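Local coordinates for dinitrogenase iron-molybdenum cofactor biosynthesis domain-containing protein (Pyrococcus horikoshii, PDB 2YX6) that is of unknown function but belongs to the dinitrogenase iron-molybdenum cofactor biosynthesis family and binds ADP, at residues S15-R23 against T69-F80; M1-D9 against I59-T69. One frame throughout, in Å; residues are numbered along the deposited sequence.

Contact 1 of 2, residues S15-R23 against T69-F80; sequences SNVSKHFGR and TYGIGRRAIEYF
The strand-turn-helix that leads from strand 66-68 into helix 74-82, whose Gly71, Gly73 and Ala76 are spaced as in a Rossmann-type GxGxxA motif, a resemblance consistent with nucleotide binding but not proof of that fold, meets the loop 15-23 through Phe21, Lys19 and Tyr70. A single beta bridge pairs His20 with Gly71: Phe21 N donates to Gly71 O over 3.1 Å, while the return bond from Gly71 N to Lys19 O is weak. A trans first torsion (chi1 173°) swings the ring of Phe21 away from its own N and lays it alongside Ile72, both side chains pointing the same way. Ile72 CD1 lies over one ring face, a CH-pi contact 4.2 Å from the centroid. From the opposite direction comes Phe80, the edge of whose ring receives Phe21 CZ at 3.5 Å from Phe80 CZ; the two planes stand at 71°. Phe80 also packs on Val87, a residue of the ADP site. With a serine in place of Phe21, Ile72 CD1 and the edge of Phe80 would probably lose their shared apolar partner, leaving a gap between loop and helix. Toward the exposed end, Tyr70 OH is hydrogen-bonded to Asp110, and the bent end of Lys19 carries its ammonium group over the tyrosine ring: NZ sits 4.0 Å from the centroid of Tyr70, only 4° off the ring normal, in a cation-pi contact.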
loop_
_atom_site.group_PDB
_atom_site.type_symbol
_atom_site.label_atom_id
_atom_site.label_comp_id
_atom_site.label_asym_id
_atom_site.label_seq_id
_atom_site.Cartn_x
_atom_site.Cartn_y
_atom_site.Cartn_z
ATOM N N SER A 15 13.674 -9.151 -14.470
ATOM C CA SER A 15 14.641 -9.061 -13.379
ATOM C C SER A 15 14.007 -9.567 -12.099
ATOM O O SER A 15 12.827 -9.793 -12.049
ATOM C CB SER A 15 15.136 -7.617 -13.170
ATOM O OG SER A 15 16.046 -7.578 -12.057
ATOM N N ASN A 16 14.786 -9.766 -11.058
ATOM C CA ASN A 16 14.196 -10.133 -9.766
ATOM C C ASN A 16 14.026 -8.862 -8.928
ATOM O O ASN A 16 14.715 -7.878 -9.150
ATOM C CB ASN A 16 15.113 -11.099 -9.005
ATOM C CG ASN A 16 15.293 -12.471 -9.708
ATOM O OD1 ASN A 16 14.326 -13.167 -10.048
ATOM N ND2 ASN A 16 16.557 -12.870 -9.881
ATOM N N VAL A 17 13.139 -8.904 -7.947
ATOM C CA VAL A 17 13.046 -7.857 -6.957
ATOM C C VAL A 17 14.398 -7.780 -6.286
ATOM O O VAL A 17 14.909 -8.778 -5.851
ATOM C CB VAL A 17 11.879 -8.149 -5.919
ATOM C CG1 VAL A 17 11.811 -7.075 -4.781
ATOM C CG2 VAL A 17 10.508 -8.311 -6.666
ATOM N N SER A 18 14.995 -6.593 -6.246
ATOM C CA SER A 18 16.249 -6.395 -5.528
ATOM C C SER A 18 16.000 -6.630 -4.058
ATOM O O SER A 18 15.016 -6.155 -3.489
ATOM C CB SER A 18 16.784 -4.984 -5.753
ATOM O OG SER A 18 15.984 -4.082 -5.002
ATOM N N LYS A 19 16.885 -7.375 -3.430
ATOM C CA LYS A 19 16.694 -7.664 -2.022
ATOM C C LYS A 19 16.875 -6.430 -1.107
ATOM O O LYS A 19 16.324 -6.408 -0.012
ATOM C CB LYS A 19 17.526 -8.898 -1.574
ATOM C CG LYS A 19 16.996 -10.256 -2.238
ATOM C CD LYS A 19 17.489 -11.538 -1.504
ATOM C CE LYS A 19 16.624 -12.715 -1.884
ATOM N NZ LYS A 19 15.295 -12.165 -2.339
ATOM N N HIS A 20 17.601 -5.401 -1.555
ATOM C CA HIS A 20 17.744 -4.177 -0.736
ATOM C C HIS A 20 17.238 -2.929 -1.445
ATOM O O HIS A 20 17.909 -2.406 -2.317
ATOM C CB HIS A 20 19.204 -3.934 -0.288
ATOM C CG HIS A 20 19.734 -4.979 0.656
ATOM N ND1 HIS A 20 19.290 -5.101 1.956
ATOM C CD2 HIS A 20 20.699 -5.924 0.496
ATOM C CE1 HIS A 20 19.944 -6.087 2.553
ATOM N NE2 HIS A 20 20.793 -6.611 1.684
ATOM N N PHE A 21 16.078 -2.435 -1.027
ATOM C CA PHE A 21 15.568 -1.186 -1.542
ATOM C C PHE A 21 16.601 -0.105 -1.163
ATOM O O PHE A 21 17.281 -0.155 -0.126
ATOM C CB PHE A 21 14.178 -0.859 -0.975
ATOM C CG PHE A 21 13.700 0.497 -1.346
ATOM C CD1 PHE A 21 14.089 1.615 -0.603
ATOM C CD2 PHE A 21 12.902 0.674 -2.479
ATOM C CE1 PHE A 21 13.715 2.895 -0.974
ATOM C CE2 PHE A 21 12.510 1.953 -2.868
ATOM C CZ PHE A 21 12.912 3.056 -2.133
ATOM N N GLY A 22 16.774 0.881 -1.983
ATOM C CA GLY A 22 17.646 1.948 -1.442
ATOM C C GLY A 22 19.019 1.787 -2.033
ATOM O O GLY A 22 19.520 2.707 -2.648
ATOM N N ARG A 23 19.602 0.597 -1.941
ATOM C CA ARG A 23 20.835 0.380 -2.691
ATOM C C ARG A 23 20.586 -0.076 -4.134
ATOM O O ARG A 23 21.481 -0.092 -4.950
ATOM C CB ARG A 23 21.774 -0.551 -1.929
ATOM C CG ARG A 23 22.499 0.168 -0.767
ATOM C CD ARG A 23 21.563 0.770 0.348
ATOM N NE ARG A 23 20.808 -0.216 1.149
ATOM C CZ ARG A 23 20.100 0.089 2.243
ATOM N NH1 ARG A 23 19.458 -0.875 2.895
ATOM N NH2 ARG A 23 20.032 1.353 2.677
ATOM N N THR A 69 8.376 -4.325 -2.322
ATOM C CA THR A 69 9.786 -4.585 -2.056
ATOM C C THR A 69 9.988 -5.865 -1.262
ATOM O O THR A 69 9.038 -6.424 -0.719
ATOM C CB THR A 69 10.408 -3.473 -1.181
ATOM O OG1 THR A 69 9.795 -3.556 0.093
ATOM C CG2 THR A 69 10.218 -2.086 -1.738
ATOM N N TYR A 70 11.247 -6.318 -1.226
ATOM C CA TYR A 70 11.676 -7.380 -0.335
ATOM C C TYR A 70 11.972 -6.709 1.015
ATOM O O TYR A 70 11.096 -6.571 1.865
ATOM C CB TYR A 70 12.904 -8.105 -0.909
ATOM C CG TYR A 70 13.296 -9.300 -0.031
ATOM C CD1 TYR A 70 14.472 -9.299 0.702
ATOM C CD2 TYR A 70 12.447 -10.398 0.090
ATOM C CE1 TYR A 70 14.802 -10.381 1.566
ATOM C CE2 TYR A 70 12.769 -11.490 0.907
ATOM C CZ TYR A 70 13.983 -11.484 1.642
ATOM O OH TYR A 70 14.314 -12.588 2.476
ATOM N N GLY A 71 13.187 -6.201 1.148
ATOM C CA GLY A 71 13.606 -5.484 2.344
ATOM C C GLY A 71 13.660 -3.970 2.121
ATOM O O GLY A 71 13.996 -3.477 1.048
ATOM N N ILE A 72 13.317 -3.224 3.160
ATOM C CA ILE A 72 13.339 -1.783 3.091
ATOM C C ILE A 72 13.305 -1.342 4.520
ATOM O O ILE A 72 12.784 -2.071 5.376
ATOM C CB ILE A 72 12.119 -1.271 2.269
ATOM C CG1 ILE A 72 12.004 0.267 2.391
ATOM C CG2 ILE A 72 10.873 -2.049 2.700
ATOM C CD1 ILE A 72 10.879 0.881 1.623
ATOM N N GLY A 73 13.929 -0.213 4.823
ATOM C CA GLY A 73 14.007 0.248 6.206
ATOM C C GLY A 73 12.728 0.864 6.699
ATOM O O GLY A 73 11.928 1.371 5.930
ATOM N N ARG A 74 12.546 0.853 8.001
ATOM C CA ARG A 74 11.358 1.429 8.631
ATOM C C ARG A 74 11.174 2.902 8.327
ATOM O O ARG A 74 10.065 3.366 8.073
ATOM C CB ARG A 74 11.453 1.249 10.132
ATOM C CG ARG A 74 10.145 1.302 10.826
ATOM C CD ARG A 74 10.157 2.251 12.034
ATOM N NE ARG A 74 11.382 2.188 12.827
ATOM C CZ ARG A 74 11.730 1.210 13.678
ATOM N NH1 ARG A 74 10.971 0.134 13.847
ATOM N NH2 ARG A 74 12.871 1.314 14.362
ATOM N N ARG A 75 12.279 3.643 8.395
ATOM C CA ARG A 75 12.293 5.056 8.069
ATOM C C ARG A 75 11.817 5.334 6.642
ATOM O O ARG A 75 11.059 6.293 6.448
ATOM C CB ARG A 75 13.709 5.605 8.255
ATOM C CG ARG A 75 13.803 7.099 8.126
ATOM C CD ARG A 75 13.031 7.810 9.241
ATOM N NE ARG A 75 12.707 9.214 8.895
ATOM C CZ ARG A 75 11.615 9.618 8.222
ATOM N NH1 ARG A 75 11.423 10.918 7.978
ATOM N NH2 ARG A 75 10.721 8.747 7.776
ATOM N N ALA A 76 12.277 4.528 5.672
ATOM C CA ALA A 76 11.881 4.654 4.236
ATOM C C ALA A 76 10.380 4.413 4.045
ATOM O O ALA A 76 9.710 5.181 3.343
ATOM C CB ALA A 76 12.713 3.703 3.320
ATOM N N ILE A 77 9.861 3.363 4.699
ATOM C CA ILE A 77 8.433 3.018 4.716
ATOM C C ILE A 77 7.689 4.207 5.262
ATOM O O ILE A 77 6.741 4.658 4.668
ATOM C CB ILE A 77 8.089 1.762 5.669
ATOM C CG1 ILE A 77 8.519 0.430 5.032
ATOM C CG2 ILE A 77 6.581 1.666 5.918
ATOM C CD1 ILE A 77 8.623 -0.770 6.002
ATOM N N GLU A 78 8.115 4.715 6.414
ATOM C CA GLU A 78 7.381 5.856 7.001
ATOM C C GLU A 78 7.387 7.105 6.076
ATOM O O GLU A 78 6.363 7.795 5.889
ATOM C CB GLU A 78 7.980 6.203 8.363
ATOM C CG GLU A 78 7.625 5.189 9.412
ATOM C CD GLU A 78 8.463 5.367 10.663
ATOM O OE1 GLU A 78 9.480 6.070 10.610
ATOM O OE2 GLU A 78 8.096 4.815 11.703
ATOM N N TYR A 79 8.531 7.341 5.459
ATOM C CA TYR A 79 8.688 8.445 4.535
ATOM C C TYR A 79 7.723 8.251 3.318
ATOM O O TYR A 79 7.059 9.184 2.908
ATOM C CB TYR A 79 10.162 8.587 4.126
ATOM C CG TYR A 79 10.511 9.950 3.599
ATOM C CD1 TYR A 79 11.427 10.751 4.262
ATOM C CD2 TYR A 79 9.911 10.453 2.445
ATOM C CE1 TYR A 79 11.754 12.041 3.788
ATOM C CE2 TYR A 79 10.234 11.717 1.938
ATOM C CZ TYR A 79 11.151 12.513 2.626
ATOM O OH TYR A 79 11.480 13.773 2.139
ATOM N N PHE A 80 7.587 7.009 2.845
ATOM C CA PHE A 80 6.687 6.658 1.752
ATOM C C PHE A 80 5.253 6.947 2.163
ATOM O O PHE A 80 4.473 7.595 1.433
ATOM C CB PHE A 80 6.840 5.186 1.341
ATOM C CG PHE A 80 7.864 4.926 0.240
ATOM C CD1 PHE A 80 8.976 4.122 0.478
ATOM C CD2 PHE A 80 7.724 5.479 -1.010
ATOM C CE1 PHE A 80 9.903 3.883 -0.508
ATOM C CE2 PHE A 80 8.636 5.245 -2.028
ATOM C CZ PHE A 80 9.732 4.467 -1.794
#

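Contact 2 of 2, residues M1-D9 against I59-T69; sequences MRVAIPAED and IKDHGAKIVLT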
loop_
_atom_site.group_PDB
_atom_site.type_symbol
_atom_site.label_atom_id
_atom_site.label_comp_id
_atom_site.label_asym_id
_atom_site.label_seq_id
_atom_site.Cartn_x
_atom_site.Cartn_y
_atom_site.Cartn_z
ATOM N N MET A 1 -3.523 1.217 -11.490
ATOM C CA MET A 1 -2.747 2.250 -10.830
ATOM C C MET A 1 -1.301 1.948 -11.160
ATOM O O MET A 1 -1.018 0.989 -11.873
ATOM C CB MET A 1 -3.036 2.169 -9.340
ATOM C CG MET A 1 -2.237 1.135 -8.564
ATOM S SD MET A 1 -2.484 -0.484 -9.255
ATOM C CE MET A 1 -3.680 -1.171 -8.085
ATOM N N ARG A 2 -0.382 2.700 -10.589
ATOM C CA ARG A 2 1.006 2.499 -10.931
ATOM C C ARG A 2 1.798 1.920 -9.755
ATOM O O ARG A 2 1.728 2.362 -8.614
ATOM C CB ARG A 2 1.588 3.779 -11.592
ATOM C CG ARG A 2 3.084 3.778 -11.727
ATOM C CD ARG A 2 3.532 5.015 -12.512
ATOM N NE ARG A 2 2.572 5.362 -13.572
ATOM C CZ ARG A 2 2.684 6.411 -14.389
ATOM N NH1 ARG A 2 1.746 6.685 -15.338
ATOM N NH2 ARG A 2 3.727 7.178 -14.270
ATOM N N VAL A 3 2.484 0.833 -10.038
ATOM C CA VAL A 3 3.240 0.105 -9.035
ATOM C C VAL A 3 4.712 0.163 -9.389
ATOM O O VAL A 3 5.089 -0.073 -10.541
ATOM C CB VAL A 3 2.739 -1.329 -8.946
ATOM C CG1 VAL A 3 3.523 -2.132 -7.855
ATOM C CG2 VAL A 3 1.200 -1.299 -8.705
ATOM N N ALA A 4 5.518 0.481 -8.375
ATOM C CA ALA A 4 6.977 0.610 -8.439
ATOM C C ALA A 4 7.662 -0.613 -7.775
ATOM O O ALA A 4 7.266 -1.008 -6.710
ATOM C CB ALA A 4 7.384 1.866 -7.665
ATOM N N ILE A 5 8.711 -1.132 -8.389
ATOM C CA ILE A 5 9.392 -2.318 -7.916
ATOM C C ILE A 5 10.905 -2.153 -8.107
ATOM O O ILE A 5 11.352 -1.928 -9.204
ATOM C CB ILE A 5 8.917 -3.616 -8.628
ATOM C CG1 ILE A 5 7.413 -3.849 -8.438
ATOM C CG2 ILE A 5 9.731 -4.834 -8.101
ATOM C CD1 ILE A 5 6.722 -3.578 -9.562
ATOM N N PRO A 6 11.696 -2.317 -7.017
ATOM C CA PRO A 6 13.165 -2.203 -7.154
ATOM C C PRO A 6 13.703 -3.438 -7.875
ATOM O O PRO A 6 13.287 -4.571 -7.538
ATOM C CB PRO A 6 13.671 -2.152 -5.700
ATOM C CG PRO A 6 12.656 -2.977 -4.889
ATOM C CD PRO A 6 11.279 -2.705 -5.651
ATOM N N ALA A 7 14.557 -3.245 -8.892
ATOM C CA ALA A 7 15.049 -4.363 -9.688
ATOM C C ALA A 7 16.503 -4.596 -9.395
ATOM O O ALA A 7 17.248 -3.642 -9.143
ATOM C CB ALA A 7 14.876 -4.086 -11.165
ATOM N N GLU A 8 16.908 -5.860 -9.484
ATOM C CA GLU A 8 18.279 -6.258 -9.251
ATOM C C GLU A 8 19.199 -5.965 -10.479
ATOM O O GLU A 8 20.405 -5.738 -10.357
ATOM C CB GLU A 8 18.280 -7.741 -8.878
ATOM C CG GLU A 8 19.655 -8.342 -8.649
ATOM C CD GLU A 8 19.622 -9.871 -8.565
ATOM O OE1 GLU A 8 18.712 -10.430 -7.906
ATOM O OE2 GLU A 8 20.509 -10.521 -9.180
ATOM N N ASP A 9 18.602 -5.951 -11.659
ATOM C CA ASP A 9 19.281 -5.892 -12.939
ATOM C C ASP A 9 18.533 -4.851 -13.722
ATOM O O ASP A 9 17.454 -4.442 -13.307
ATOM C CB ASP A 9 19.053 -7.232 -13.666
ATOM C CG ASP A 9 19.778 -8.379 -13.023
ATOM O OD1 ASP A 9 20.745 -8.150 -12.247
ATOM O OD2 ASP A 9 19.392 -9.544 -13.297
ATOM N N ILE A 59 10.248 7.986 -6.464
ATOM C CA ILE A 59 9.056 7.147 -6.730
ATOM C C ILE A 59 7.768 7.983 -6.903
ATOM O O ILE A 59 7.086 7.863 -7.915
ATOM C CB ILE A 59 8.958 6.022 -5.660
ATOM C CG1 ILE A 59 10.192 5.135 -5.751
ATOM C CG2 ILE A 59 7.719 5.218 -5.824
ATOM C CD1 ILE A 59 10.376 4.500 -7.180
ATOM N N LYS A 60 7.467 8.871 -5.954
ATOM C CA LYS A 60 6.335 9.783 -6.035
ATOM C C LYS A 60 6.344 10.607 -7.324
ATOM O O LYS A 60 5.345 10.705 -8.009
ATOM C CB LYS A 60 6.309 10.704 -4.824
ATOM C CG LYS A 60 4.926 11.422 -4.645
ATOM C CD LYS A 60 4.973 12.490 -3.557
ATOM C CE LYS A 60 3.641 13.231 -3.330
ATOM N NZ LYS A 60 3.818 14.532 -2.525
ATOM N N ASP A 61 7.517 11.130 -7.687
ATOM C CA ASP A 61 7.666 11.913 -8.919
ATOM C C ASP A 61 7.358 11.100 -10.180
ATOM O O ASP A 61 7.017 11.664 -11.198
ATOM C CB ASP A 61 9.063 12.502 -9.023
ATOM C CG ASP A 61 9.353 13.540 -7.909
ATOM O OD1 ASP A 61 8.379 14.130 -7.369
ATOM O OD2 ASP A 61 10.565 13.725 -7.568
ATOM N N HIS A 62 7.504 9.780 -10.095
ATOM C CA HIS A 62 7.105 8.888 -11.171
ATOM C C HIS A 62 5.673 8.381 -11.127
ATOM O O HIS A 62 5.282 7.577 -11.950
ATOM C CB HIS A 62 8.098 7.748 -11.267
ATOM C CG HIS A 62 9.360 8.139 -11.983
ATOM N ND1 HIS A 62 10.353 8.884 -11.380
ATOM C CD2 HIS A 62 9.765 7.934 -13.264
ATOM C CE1 HIS A 62 11.337 9.083 -12.244
ATOM N NE2 HIS A 62 11.003 8.519 -13.394
ATOM N N GLY A 63 4.875 8.892 -10.222
ATOM C CA GLY A 63 3.435 8.582 -10.207
ATOM C C GLY A 63 3.087 7.287 -9.500
ATOM O O GLY A 63 1.949 6.867 -9.558
ATOM N N ALA A 64 4.066 6.623 -8.846
ATOM C CA ALA A 64 3.770 5.284 -8.283
ATOM C C ALA A 64 3.051 5.499 -6.969
ATOM O O ALA A 64 3.418 6.399 -6.198
ATOM C CB ALA A 64 5.007 4.497 -8.109
ATOM N N LYS A 65 1.991 4.729 -6.716
ATOM C CA LYS A 65 1.263 4.901 -5.464
ATOM C C LYS A 65 1.436 3.668 -4.596
ATOM O O LYS A 65 1.115 3.678 -3.421
ATOM C CB LYS A 65 -0.237 5.133 -5.748
ATOM C CG LYS A 65 -0.503 6.352 -6.678
ATOM C CD LYS A 65 -1.776 7.095 -6.251
ATOM C CE LYS A 65 -1.586 7.759 -4.903
ATOM N NZ LYS A 65 -0.375 8.649 -4.980
ATOM N N ILE A 66 1.983 2.612 -5.187
ATOM C CA ILE A 66 2.324 1.411 -4.421
ATOM C C ILE A 66 3.749 0.970 -4.746
ATOM O O ILE A 66 4.184 1.034 -5.859
ATOM C CB ILE A 66 1.345 0.235 -4.716
ATOM C CG1 ILE A 66 -0.067 0.653 -4.332
ATOM C CG2 ILE A 66 1.796 -1.053 -3.958
ATOM C CD1 ILE A 66 -1.061 -0.492 -4.275
ATOM N N VAL A 67 4.474 0.529 -3.736
ATOM C CA VAL A 67 5.830 0.001 -3.911
ATOM C C VAL A 67 5.852 -1.435 -3.393
ATOM O O VAL A 67 5.430 -1.687 -2.240
ATOM C CB VAL A 67 6.827 0.861 -3.111
ATOM C CG1 VAL A 67 8.215 0.234 -3.125
ATOM C CG2 VAL A 67 6.820 2.298 -3.624
ATOM N N LEU A 68 6.343 -2.357 -4.217
ATOM C CA LEU A 68 6.543 -3.718 -3.786
ATOM C C LEU A 68 8.000 -3.953 -3.549
ATOM O O LEU A 68 8.766 -3.856 -4.480
ATOM C CB LEU A 68 6.080 -4.729 -4.857
ATOM C CG LEU A 68 4.606 -4.488 -5.306
ATOM C CD1 LEU A 68 4.252 -5.478 -6.393
ATOM C CD2 LEU A 68 3.607 -4.610 -4.081
ATOM N N THR A 69 8.376 -4.325 -2.322
ATOM C CA THR A 69 9.786 -4.585 -2.056
ATOM C C THR A 69 9.988 -5.865 -1.262
ATOM O O THR A 69 9.038 -6.424 -0.719
ATOM C CB THR A 69 10.408 -3.473 -1.181
ATOM O OG1 THR A 69 9.795 -3.556 0.093
ATOM C CG2 THR A 69 10.218 -2.086 -1.738
#
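Ala4 has its methyl against the end of helix 54-61 and the turn after it, with Ala4 CB 3.6 Å from Ala64 CB and 3.8 Å from Ile59 CG2; Val67 CG2 of strand 66-68 closes in as well. The other sheet face is as close-packed: Val3 CG1 lies 3.6 Å from Leu68 CG, and Ile5 runs side by side with Leu68, which in turn touches Val98 and Phe102 of helix 95-103. Between these layers strands 2-7 and 66-68 pair in parallel at the middle of the mixed sheet. Ala4 uses both its backbone groups here: its N donates to Ile66 O at 2.9 Å, nearly straight at 176°, and its O accepts from Leu68 N. The pairing stops at Pro6, which has no N-H to offer, and the buried Leu68 O is left without a hydrogen-bond partner. At the other end the contact is looser and only partly buried. Arg2 O accepts from Lys65 N and, weakly, from Ile66 N. The arginine side chain stretches past Gly63, bends at chi3 (-36°), and its NH2 reaches His62 O at 2.8 Å, 20° out of the guanidinium plane, while NH1 forms a salt bridge with Asp31.

From the N terminus the chain first lays down strand 2-7, one side of contact 2, and then passes directly into the loop that supplies residues 15-23 of contact 1. Strands 26-33 and 36-44 follow, and then residues 59-69, from the last turn of helix 54-61 into strand 66-68, close contact 2 beside the first strand. Thr69, shared by both, hands the chain on to residues 69-80, which close contact 1. The two closures therefore cross, their segments alternating along the sequence. Contact 2 joins the central strands of the sheet, whereas contact 1 ties the loop beyond strand 2-7 to the turn after strand 66-68 and to helix 74-82. They also touch directly, with Ser18 N 2.9 Å from Pro6 O, a probable hydrogen bond.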